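Local coordinates for protein glutathione transferase (Leptospira interrogans serovar Lai, PDB 3UBK) that probably works as a glutathione transferase, binding glutathione and conjugating it to electrophilic substrates, at residues 160-165 with 180-185; 93-98 with 145-150; 104-109 with 126-131. All coordinates share one frame; numbering follows the deposited sequence.

Contact 1. Residues 160-165 with 180-185; sequences AHLSVL and DLLNGW. With SO4 (sulfate ion), chain E.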
loop_
_atom_site.group_PDB
_atom_site.type_symbol
_atom_site.label_atom_id
_atom_site.label_comp_id
_atom_site.label_asym_id
_atom_site.label_seq_id
_atom_site.Cartn_x
_atom_site.Cartn_y
_atom_site.Cartn_z
ATOM N N ALA A 160 -14.424 5.103 2.767
ATOM C CA ALA A 160 -13.830 6.193 2.015
ATOM C C ALA A 160 -13.755 5.901 0.502
ATOM O O ALA A 160 -14.148 6.731 -0.310
ATOM C CB ALA A 160 -12.451 6.504 2.564
ATOM N N HIS A 161 -13.260 4.723 0.128
ATOM C CA HIS A 161 -13.010 4.418 -1.287
ATOM C C HIS A 161 -14.240 3.886 -2.026
ATOM O O HIS A 161 -14.519 4.278 -3.155
ATOM C CB HIS A 161 -11.868 3.405 -1.430
ATOM C CG HIS A 161 -10.538 3.923 -0.984
ATOM N ND1 HIS A 161 -10.004 5.106 -1.451
ATOM C CD2 HIS A 161 -9.620 3.407 -0.131
ATOM C CE1 HIS A 161 -8.824 5.305 -0.891
ATOM N NE2 HIS A 161 -8.562 4.284 -0.093
ATOM N N LEU A 162 -14.979 2.996 -1.387
ATOM C CA LEU A 162 -16.094 2.349 -2.056
ATOM C C LEU A 162 -17.267 3.291 -2.275
ATOM O O LEU A 162 -18.015 3.142 -3.232
ATOM C CB LEU A 162 -16.546 1.115 -1.279
ATOM C CG LEU A 162 -15.509 -0.007 -1.203
ATOM C CD1 LEU A 162 -16.070 -1.170 -0.405
ATOM C CD2 LEU A 162 -15.036 -0.471 -2.590
ATOM N N SER A 163 -17.440 4.251 -1.380
ATOM C CA SER A 163 -18.515 5.203 -1.550
ATOM C C SER A 163 -18.225 6.032 -2.798
ATOM O O SER A 163 -19.123 6.307 -3.586
ATOM C CB SER A 163 -18.648 6.094 -0.318
ATOM O OG SER A 163 -17.489 6.873 -0.141
ATOM N N VAL A 164 -16.961 6.406 -2.975
ATOM C CA VAL A 164 -16.534 7.192 -4.129
ATOM C C VAL A 164 -16.600 6.361 -5.412
ATOM O O VAL A 164 -17.026 6.854 -6.465
ATOM C CB VAL A 164 -15.098 7.725 -3.955
ATOM C CG1 VAL A 164 -14.490 8.069 -5.311
ATOM C CG2 VAL A 164 -15.080 8.933 -3.024
ATOM N N LEU A 165 -16.187 5.100 -5.312
ATOM C CA LEU A 165 -16.214 4.188 -6.446
ATOM C C LEU A 165 -17.642 3.969 -6.909
ATOM O O LEU A 165 -17.918 3.949 -8.106
ATOM C CB LEU A 165 -15.567 2.852 -6.084
ATOM C CG LEU A 165 -14.043 2.799 -6.211
ATOM C CD1 LEU A 165 -13.403 4.134 -5.848
ATOM C CD2 LEU A 165 -13.471 1.676 -5.358
ATOM N N ASP A 180 -22.182 -3.499 -7.673
ATOM C CA ASP A 180 -23.433 -4.221 -7.494
ATOM C C ASP A 180 -23.152 -5.694 -7.226
ATOM O O ASP A 180 -24.001 -6.419 -6.704
ATOM C CB ASP A 180 -24.330 -4.042 -8.720
ATOM C CG ASP A 180 -24.746 -2.595 -8.925
ATOM O OD1 ASP A 180 -25.479 -2.059 -8.067
ATOM O OD2 ASP A 180 -24.340 -1.992 -9.940
ATOM N N LEU A 181 -21.945 -6.131 -7.568
ATOM C CA LEU A 181 -21.546 -7.517 -7.343
ATOM C C LEU A 181 -21.079 -7.782 -5.906
ATOM O O LEU A 181 -21.065 -8.931 -5.457
ATOM C CB LEU A 181 -20.461 -7.922 -8.347
ATOM C CG LEU A 181 -20.897 -7.848 -9.816
ATOM C CD1 LEU A 181 -19.693 -7.839 -10.755
ATOM C CD2 LEU A 181 -21.855 -8.993 -10.155
ATOM N N LEU A 182 -20.708 -6.722 -5.184
ATOM C CA LEU A 182 -20.288 -6.861 -3.782
ATOM C C LEU A 182 -21.474 -7.070 -2.832
ATOM O O LEU A 182 -22.131 -6.118 -2.398
ATOM C CB LEU A 182 -19.455 -5.658 -3.335
ATOM C CG LEU A 182 -18.856 -5.760 -1.924
ATOM C CD1 LEU A 182 -18.070 -7.042 -1.759
ATOM C CD2 LEU A 182 -17.969 -4.569 -1.633
ATOM N N ASN A 183 -21.722 -8.332 -2.513
ATOM C CA ASN A 183 -22.767 -8.741 -1.603
ATOM C C ASN A 183 -22.642 -8.086 -0.225
ATOM O O ASN A 183 -21.729 -8.414 0.539
ATOM C CB ASN A 183 -22.670 -10.254 -1.433
ATOM C CG ASN A 183 -24.011 -10.911 -1.294
ATOM O OD1 ASN A 183 -24.706 -10.735 -0.290
ATOM N ND2 ASN A 183 -24.384 -11.695 -2.300
ATOM N N GLY A 184 -23.560 -7.177 0.098
ATOM C CA GLY A 184 -23.572 -6.548 1.420
ATOM C C GLY A 184 -23.180 -5.082 1.425
ATOM O O GLY A 184 -23.368 -4.379 2.423
ATOM N N TRP A 185 -22.643 -4.607 0.309
ATOM C CA TRP A 185 -22.192 -3.220 0.217
ATOM C C TRP A 185 -23.259 -2.143 0.468
ATOM O O TRP A 185 -22.990 -1.142 1.130
ATOM C CB TRP A 185 -21.543 -2.941 -1.133
ATOM C CG TRP A 185 -21.428 -1.471 -1.381
ATOM C CD1 TRP A 185 -22.053 -0.755 -2.355
ATOM C CD2 TRP A 185 -20.663 -0.528 -0.616
ATOM N NE1 TRP A 185 -21.714 0.573 -2.257
ATOM C CE2 TRP A 185 -20.863 0.738 -1.195
ATOM C CE3 TRP A 185 -19.827 -0.635 0.499
ATOM C CZ2 TRP A 185 -20.260 1.896 -0.694
ATOM C CZ3 TRP A 185 -19.224 0.512 0.991
ATOM C CH2 TRP A 185 -19.441 1.759 0.396
HETATM S S SO4 E . -26.214 -4.902 -0.880
HETATM O O1 SO4 E . -27.535 -4.540 -1.393
HETATM O O2 SO4 E . -26.023 -6.349 -0.955
HETATM O O3 SO4 E . -25.188 -4.243 -1.693
HETATM O O4 SO4 E . -26.116 -4.486 0.521
#

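Contact 2. Residues 93-98 with 145-150; sequences REISTI and YIAGNV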
loop_
_atom_site.group_PDB
_atom_site.type_symbol
_atom_site.label_atom_id
_atom_site.label_comp_id
_atom_site.label_asym_id
_atom_site.label_seq_id
_atom_site.Cartn_x
_atom_site.Cartn_y
_atom_site.Cartn_z
ATOM N N ARG A 93 -5.654 -5.772 7.036
ATOM C CA ARG A 93 -4.734 -5.186 6.056
ATOM C C ARG A 93 -4.986 -5.693 4.623
ATOM O O ARG A 93 -4.920 -4.926 3.668
ATOM C CB ARG A 93 -3.270 -5.416 6.469
ATOM C CG ARG A 93 -2.905 -4.670 7.772
ATOM C CD ARG A 93 -1.421 -4.805 8.098
ATOM N NE ARG A 93 -1.005 -3.927 9.197
ATOM C CZ ARG A 93 -0.722 -4.353 10.424
ATOM N NH1 ARG A 93 -0.784 -5.650 10.711
ATOM N NH2 ARG A 93 -0.347 -3.488 11.363
ATOM N N GLU A 94 -5.270 -6.979 4.479
ATOM C CA GLU A 94 -5.602 -7.538 3.160
ATOM C C GLU A 94 -6.805 -6.821 2.536
ATOM O O GLU A 94 -6.762 -6.374 1.384
ATOM C CB GLU A 94 -5.885 -9.035 3.286
ATOM C CG GLU A 94 -4.630 -9.885 3.508
ATOM C CD GLU A 94 -4.949 -11.291 3.991
ATOM O OE1 GLU A 94 -6.035 -11.497 4.566
ATOM O OE2 GLU A 94 -4.105 -12.193 3.804
ATOM N N ILE A 95 -7.876 -6.689 3.309
ATOM C CA ILE A 95 -9.080 -6.040 2.796
ATOM C C ILE A 95 -8.784 -4.625 2.323
ATOM O O ILE A 95 -9.175 -4.216 1.215
ATOM C CB ILE A 95 -10.193 -6.004 3.858
ATOM C CG1 ILE A 95 -10.671 -7.426 4.144
ATOM C CG2 ILE A 95 -11.324 -5.072 3.393
ATOM C CD1 ILE A 95 -11.477 -7.565 5.411
ATOM N N SER A 96 -8.087 -3.868 3.159
ATOM C CA SER A 96 -7.755 -2.486 2.807
ATOM C C SER A 96 -6.895 -2.382 1.558
ATOM O O SER A 96 -7.098 -1.493 0.728
ATOM C CB SER A 96 -7.062 -1.782 3.978
ATOM O OG SER A 96 -6.571 -0.520 3.562
ATOM N N THR A 97 -5.915 -3.277 1.428
ATOM C CA THR A 97 -5.069 -3.304 0.236
ATOM C C THR A 97 -5.860 -3.614 -1.027
ATOM O O THR A 97 -5.698 -2.943 -2.049
ATOM C CB THR A 97 -3.911 -4.312 0.391
ATOM O OG1 THR A 97 -3.040 -3.857 1.434
ATOM C CG2 THR A 97 -3.115 -4.425 -0.895
ATOM N N ILE A 98 -6.716 -4.627 -0.964
ATOM C CA ILE A 98 -7.536 -4.968 -2.121
ATOM C C ILE A 98 -8.377 -3.774 -2.553
ATOM O O ILE A 98 -8.423 -3.430 -3.738
ATOM C CB ILE A 98 -8.462 -6.162 -1.837
ATOM C CG1 ILE A 98 -7.648 -7.447 -1.695
ATOM C CG2 ILE A 98 -9.512 -6.299 -2.951
ATOM C CD1 ILE A 98 -8.400 -8.556 -0.955
ATOM N N TYR A 145 -19.526 -4.507 10.422
ATOM C CA TYR A 145 -18.414 -3.819 9.780
ATOM C C TYR A 145 -17.752 -4.679 8.708
ATOM O O TYR A 145 -18.004 -5.887 8.602
ATOM C CB TYR A 145 -17.391 -3.346 10.829
ATOM C CG TYR A 145 -17.997 -2.318 11.743
ATOM C CD1 TYR A 145 -18.129 -0.990 11.338
ATOM C CD2 TYR A 145 -18.479 -2.677 12.991
ATOM C CE1 TYR A 145 -18.712 -0.054 12.155
ATOM C CE2 TYR A 145 -19.072 -1.741 13.828
ATOM C CZ TYR A 145 -19.179 -0.436 13.408
ATOM O OH TYR A 145 -19.761 0.482 14.243
ATOM N N ILE A 146 -16.899 -4.069 7.904
ATOM C CA ILE A 146 -16.415 -4.797 6.741
ATOM C C ILE A 146 -15.639 -6.077 7.084
ATOM O O ILE A 146 -15.756 -7.079 6.363
ATOM C CB ILE A 146 -15.642 -3.895 5.770
ATOM C CG1 ILE A 146 -15.400 -4.640 4.442
ATOM C CG2 ILE A 146 -14.363 -3.390 6.421
ATOM C CD1 ILE A 146 -15.207 -3.695 3.249
ATOM N N ALA A 147 -14.894 -6.068 8.195
ATOM C CA ALA A 147 -14.044 -7.209 8.556
ATOM C C ALA A 147 -14.581 -8.041 9.722
ATOM O O ALA A 147 -13.944 -9.000 10.139
ATOM C CB ALA A 147 -12.586 -6.731 8.859
ATOM N N GLY A 148 -15.748 -7.683 10.254
ATOM C CA GLY A 148 -16.250 -8.349 11.451
ATOM C C GLY A 148 -17.160 -7.447 12.272
ATOM O O GLY A 148 -17.808 -6.551 11.737
ATOM N N ASN A 149 -17.210 -7.672 13.579
ATOM C CA ASN A 149 -18.202 -6.979 14.398
ATOM C C ASN A 149 -17.738 -5.627 14.970
ATOM O O ASN A 149 -18.496 -4.963 15.676
ATOM C CB ASN A 149 -18.708 -7.909 15.508
ATOM C CG ASN A 149 -17.660 -8.189 16.554
ATOM O OD1 ASN A 149 -16.543 -7.686 16.468
ATOM N ND2 ASN A 149 -18.017 -8.978 17.559
ATOM N N VAL A 150 -16.505 -5.223 14.661
ATOM C CA VAL A 150 -15.975 -3.943 15.146
ATOM C C VAL A 150 -15.322 -3.109 14.038
ATOM O O VAL A 150 -14.825 -3.643 13.052
ATOM C CB VAL A 150 -14.957 -4.122 16.320
ATOM C CG1 VAL A 150 -15.673 -4.605 17.585
ATOM C CG2 VAL A 150 -13.811 -5.089 15.932
#

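Contact 3. Residues 104-109 with 126-131; sequences DIPARR and HSTLVK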
loop_
_atom_site.group_PDB
_atom_site.type_symbol
_atom_site.label_atom_id
_atom_site.label_comp_id
_atom_site.label_asym_id
_atom_site.label_seq_id
_atom_site.Cartn_x
_atom_site.Cartn_y
_atom_site.Cartn_z
ATOM N N ASP A 104 -9.471 0.891 -6.401
ATOM C CA ASP A 104 -9.423 2.340 -6.594
ATOM C C ASP A 104 -8.396 2.819 -7.609
ATOM O O ASP A 104 -8.656 3.763 -8.362
ATOM C CB ASP A 104 -9.188 3.082 -5.278
ATOM C CG ASP A 104 -9.384 4.572 -5.426
ATOM O OD1 ASP A 104 -10.520 4.982 -5.744
ATOM O OD2 ASP A 104 -8.408 5.325 -5.245
ATOM N N ILE A 105 -7.217 2.209 -7.608
ATOM C CA ILE A 105 -6.186 2.636 -8.540
ATOM C C ILE A 105 -6.662 2.437 -9.981
ATOM O O ILE A 105 -6.551 3.341 -10.811
ATOM C CB ILE A 105 -4.850 1.925 -8.282
ATOM C CG1 ILE A 105 -4.204 2.487 -7.010
ATOM C CG2 ILE A 105 -3.901 2.117 -9.467
ATOM C CD1 ILE A 105 -2.806 1.960 -6.755
ATOM N N PRO A 106 -7.194 1.246 -10.280
ATOM C CA PRO A 106 -7.797 0.995 -11.586
ATOM C C PRO A 106 -8.905 2.001 -11.899
ATOM O O PRO A 106 -8.873 2.648 -12.949
ATOM C CB PRO A 106 -8.380 -0.416 -11.438
ATOM C CG PRO A 106 -7.498 -1.079 -10.426
ATOM C CD PRO A 106 -7.064 0.017 -9.472
ATOM N N ALA A 107 -9.868 2.133 -10.989
ATOM C CA ALA A 107 -10.983 3.069 -11.158
ATOM C C ALA A 107 -10.548 4.508 -11.438
ATOM O O ALA A 107 -11.260 5.250 -12.117
ATOM C CB ALA A 107 -11.917 3.020 -9.948
ATOM N N ARG A 108 -9.389 4.902 -10.917
ATOM C CA ARG A 108 -8.893 6.263 -11.112
ATOM C C ARG A 108 -8.478 6.512 -12.560
ATOM O O ARG A 108 -8.422 7.661 -13.014
ATOM C CB ARG A 108 -7.735 6.570 -10.156
ATOM C CG ARG A 108 -8.148 6.570 -8.685
ATOM C CD ARG A 108 -6.948 6.615 -7.755
ATOM N NE ARG A 108 -6.475 7.976 -7.528
ATOM C CZ ARG A 108 -7.091 8.856 -6.745
ATOM N NH1 ARG A 108 -6.585 10.069 -6.592
ATOM N NH2 ARG A 108 -8.214 8.525 -6.114
ATOM N N ARG A 109 -8.183 5.433 -13.281
ATOM C CA ARG A 109 -7.881 5.531 -14.702
ATOM C C ARG A 109 -9.056 6.204 -15.398
ATOM O O ARG A 109 -8.880 7.024 -16.295
ATOM C CB ARG A 109 -7.648 4.142 -15.302
ATOM C CG ARG A 109 -6.389 3.442 -14.820
ATOM C CD ARG A 109 -6.223 2.103 -15.523
ATOM N NE ARG A 109 -6.000 2.266 -16.958
ATOM C CZ ARG A 109 -6.328 1.363 -17.876
ATOM N NH1 ARG A 109 -6.912 0.227 -17.520
ATOM N NH2 ARG A 109 -6.085 1.601 -19.158
ATOM N N HIS A 126 -13.369 -2.295 -16.532
ATOM C CA HIS A 126 -14.556 -2.988 -16.034
ATOM C C HIS A 126 -14.270 -4.420 -15.597
ATOM O O HIS A 126 -14.762 -4.873 -14.560
ATOM C CB HIS A 126 -15.725 -2.968 -17.031
ATOM C CG HIS A 126 -16.994 -3.524 -16.459
ATOM N ND1 HIS A 126 -17.297 -4.868 -16.484
ATOM C CD2 HIS A 126 -18.013 -2.923 -15.797
ATOM C CE1 HIS A 126 -18.455 -5.071 -15.882
ATOM N NE2 HIS A 126 -18.909 -3.906 -15.454
ATOM N N SER A 127 -13.492 -5.148 -16.393
ATOM C CA SER A 127 -13.200 -6.535 -16.050
ATOM C C SER A 127 -12.249 -6.594 -14.858
ATOM O O SER A 127 -12.353 -7.480 -14.013
ATOM C CB SER A 127 -12.605 -7.285 -17.245
ATOM O OG SER A 127 -11.430 -6.645 -17.709
ATOM N N THR A 128 -11.316 -5.652 -14.804
ATOM C CA THR A 128 -10.390 -5.561 -13.677
ATOM C C THR A 128 -11.147 -5.356 -12.361
ATOM O O THR A 128 -10.860 -6.019 -11.366
ATOM C CB THR A 128 -9.372 -4.429 -13.881
ATOM O OG1 THR A 128 -8.557 -4.727 -15.017
ATOM C CG2 THR A 128 -8.469 -4.282 -12.662
ATOM N N LEU A 129 -12.129 -4.454 -12.374
ATOM C CA LEU A 129 -12.926 -4.153 -11.184
ATOM C C LEU A 129 -13.760 -5.348 -10.755
ATOM O O LEU A 129 -13.855 -5.651 -9.567
ATOM C CB LEU A 129 -13.836 -2.945 -11.426
ATOM C CG LEU A 129 -13.132 -1.616 -11.698
ATOM C CD1 LEU A 129 -14.153 -0.502 -11.834
ATOM C CD2 LEU A 129 -12.135 -1.292 -10.596
ATOM N N VAL A 130 -14.368 -6.026 -11.725
ATOM C CA VAL A 130 -15.152 -7.223 -11.440
ATOM C C VAL A 130 -14.259 -8.295 -10.817
ATOM O O VAL A 130 -14.672 -9.029 -9.915
ATOM C CB VAL A 130 -15.835 -7.786 -12.723
ATOM C CG1 VAL A 130 -16.353 -9.185 -12.478
ATOM C CG2 VAL A 130 -16.976 -6.871 -13.172
ATOM N N LYS A 131 -13.031 -8.394 -11.309
ATOM C CA LYS A 131 -12.062 -9.300 -10.712
ATOM C C LYS A 131 -11.759 -8.907 -9.246
ATOM O O LYS A 131 -11.762 -9.754 -8.353
ATOM C CB LYS A 131 -10.782 -9.302 -11.539
ATOM C CG LYS A 131 -9.714 -10.260 -11.062
ATOM C CD LYS A 131 -8.463 -10.116 -11.929
ATOM C CE LYS A 131 -7.333 -11.015 -11.459
ATOM N NZ LYS A 131 -6.061 -10.639 -12.143
#

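Contact 1. Residues 160-165 with 180-185
Leu162, on helix 153-169, lies over one face of the Trp185 indole, at the point where the loop 180-185 turns into helix 185-193. Its side chain can be followed along the ring. CB sits above the six-membered ring, 3.7 Å from the centroid and 25° off the ring normal, a CH-pi contact displaced toward the rim; the closest ring atom is CH2 of Trp185, 3.4 Å from CB of Leu162. CG anti to the carbonyl carbon (chi1 -65°) and an extended chi2 keep the chain on this face. CD1 continues over it, past the CZ3-CE3 bond and 3.8 Å from CZ3 of Trp185, and finally touches the second loop leucine, CD1 of Leu162 lying 4.1 Å from CD2 of Leu182. The leucine and tryptophan side chains run roughly antiparallel. The backbone N of Ser163 also comes near the ring, 3.7 Å from CH2 of Trp185, while OG of Ser163 is bonded to Phe159 O.

All of this belongs to the all-helical C-terminal domain of the glutathione transferase fold, where the loop packs against helix 153-169. Leu182 through Trp185 form a type II beta turn, with Trp185 N bonded to Leu182 O, and Gly184 is the N-cap residue of the helix that follows. A sulfate, probably from the crystallisation liquor, sits at that helix start: Gly184 N donates to its O2 at 2.8 Å, and Lys186 N and Glu187 N also bond to it, as expected for an anion at a helix N terminus. Leu103 of helix 86-111 also packs on Leu162, and Leu182 leans on Leu136 and Gln137 of helix 119-139.

Contact 2. Residues 93-98 with 145-150
The helical segment 93-98 comes closest to the loop 145-150 at Ile95 and Ala147, whose CA atoms are 7.7 Å apart, and the loop side of this approach is a type I beta turn from Tyr145 to Gly148. Ile95 makes the whole contact from the helix, with both of its branches. Its longer branch has CG1 anti to the carbonyl carbon (chi1 -67°), which carries CD1 out from the helix to the turn, where it meets CB of Ala147 at 3.7 Å. The short branch points another way: CG2 of Ile95 lies 4.1 Å from CD1 of Ile146. Ile146 is itself extended, with CG1 anti to its backbone N (chi1 -169°); the two isoleucines lie alongside, pointing opposite ways, so that the methyl tip of Ile146 passes the short branch of Ile95.

The turn lies between helix 119-139 and helix 153-169 in the helical C-terminal domain of the transferase fold, and it is held to the start of the latter helix by Ile146 N, which bonds to Asp155 OD1. Ala154 of that helix touches both Ile95 and Ile146, while Leu136 and Val139 of helix 119-139 also pack on Ile95, so the isoleucine lies among side chains from three parts of the domain. Other residues of segment 93-98 face the dimer partner: Glu94 OE2 accepts a hydrogen bond from Phe62 N of the second subunit, and Ile98 packs on Phe62 of that subunit.

Contact 3. Residues 104-109 with 126-131
Pro106 and Leu129 are the central pair where two neighbouring helices of the all-helical C-terminal domain of the glutathione transferase fold, 86-111 and 119-139, pack as an antiparallel pair. The axes of the short segments approach to 9.6 Å with an angle of 161° between their directions. CB of Pro106 touches CD2 of Leu129 at 3.9 Å, and the same leucine methyl lies against the next residue along the helix, 4.1 Å from the backbone N of Ala107 and 4.4 Å from its CB. One methyl therefore spans the junction of two successive residues. A chi1 of -63° sets CG of Leu129 anti to the carbonyl carbon, and with CD1 anti to CA it is the other branch, CD2, that meets helix 86-111; the end of the side chain comes nearer to that helix than its CB bond alone would suggest.

Thr128 meets the proline ring with its methyl: CG2 of Thr128 is 4.0 Å from CG of Pro106, and the two side chains cross at about a right angle. With CG2 anti to the backbone N, the hydroxyl OG1 lies on the other branch, bonded to Glu124 O one turn earlier in its own helix, so only carbon faces the proline.

The helix is kinked at Pro106, whose nitrogen has no hydrogen to give to the preceding turn. Around the pair, Leu169 of helix 153-169 and Pro178 also pack on Leu129. Farther out, Asp104 points away from helix 119-139 and its OD1 is bonded to Tyr111 OH, while His161 and Leu165 of helix 153-169 touch its side chain. Its other oxygen, OD2, meets NH2 of Arg108 at 3.3 Å in a salt bridge with a weak hydrogen bond, its N-H...O angle 140°.

How the contacts relate
Following the chain from its N terminus, the thioredoxin-like domain precedes all three contacts, which lie within the helical C-terminal domain. Helix 86-111 supplies the opening segments of contacts 2 and 3. Contact 3 closes first, where helix 119-139 returns beside it; contact 2 closes later, at the turn before helix 153-169, so the loop of contact 3 falls wholly within that of contact 2. Contact 1 follows in series, tying helix 153-169 to the loop ahead of helix 185-193. Contacts 1 and 3 touch at Leu181 with Val130, and where Leu165 and His161 pack on Asp104, whereas contact 2 touches neither, its nearest atoms about 5 Å from each.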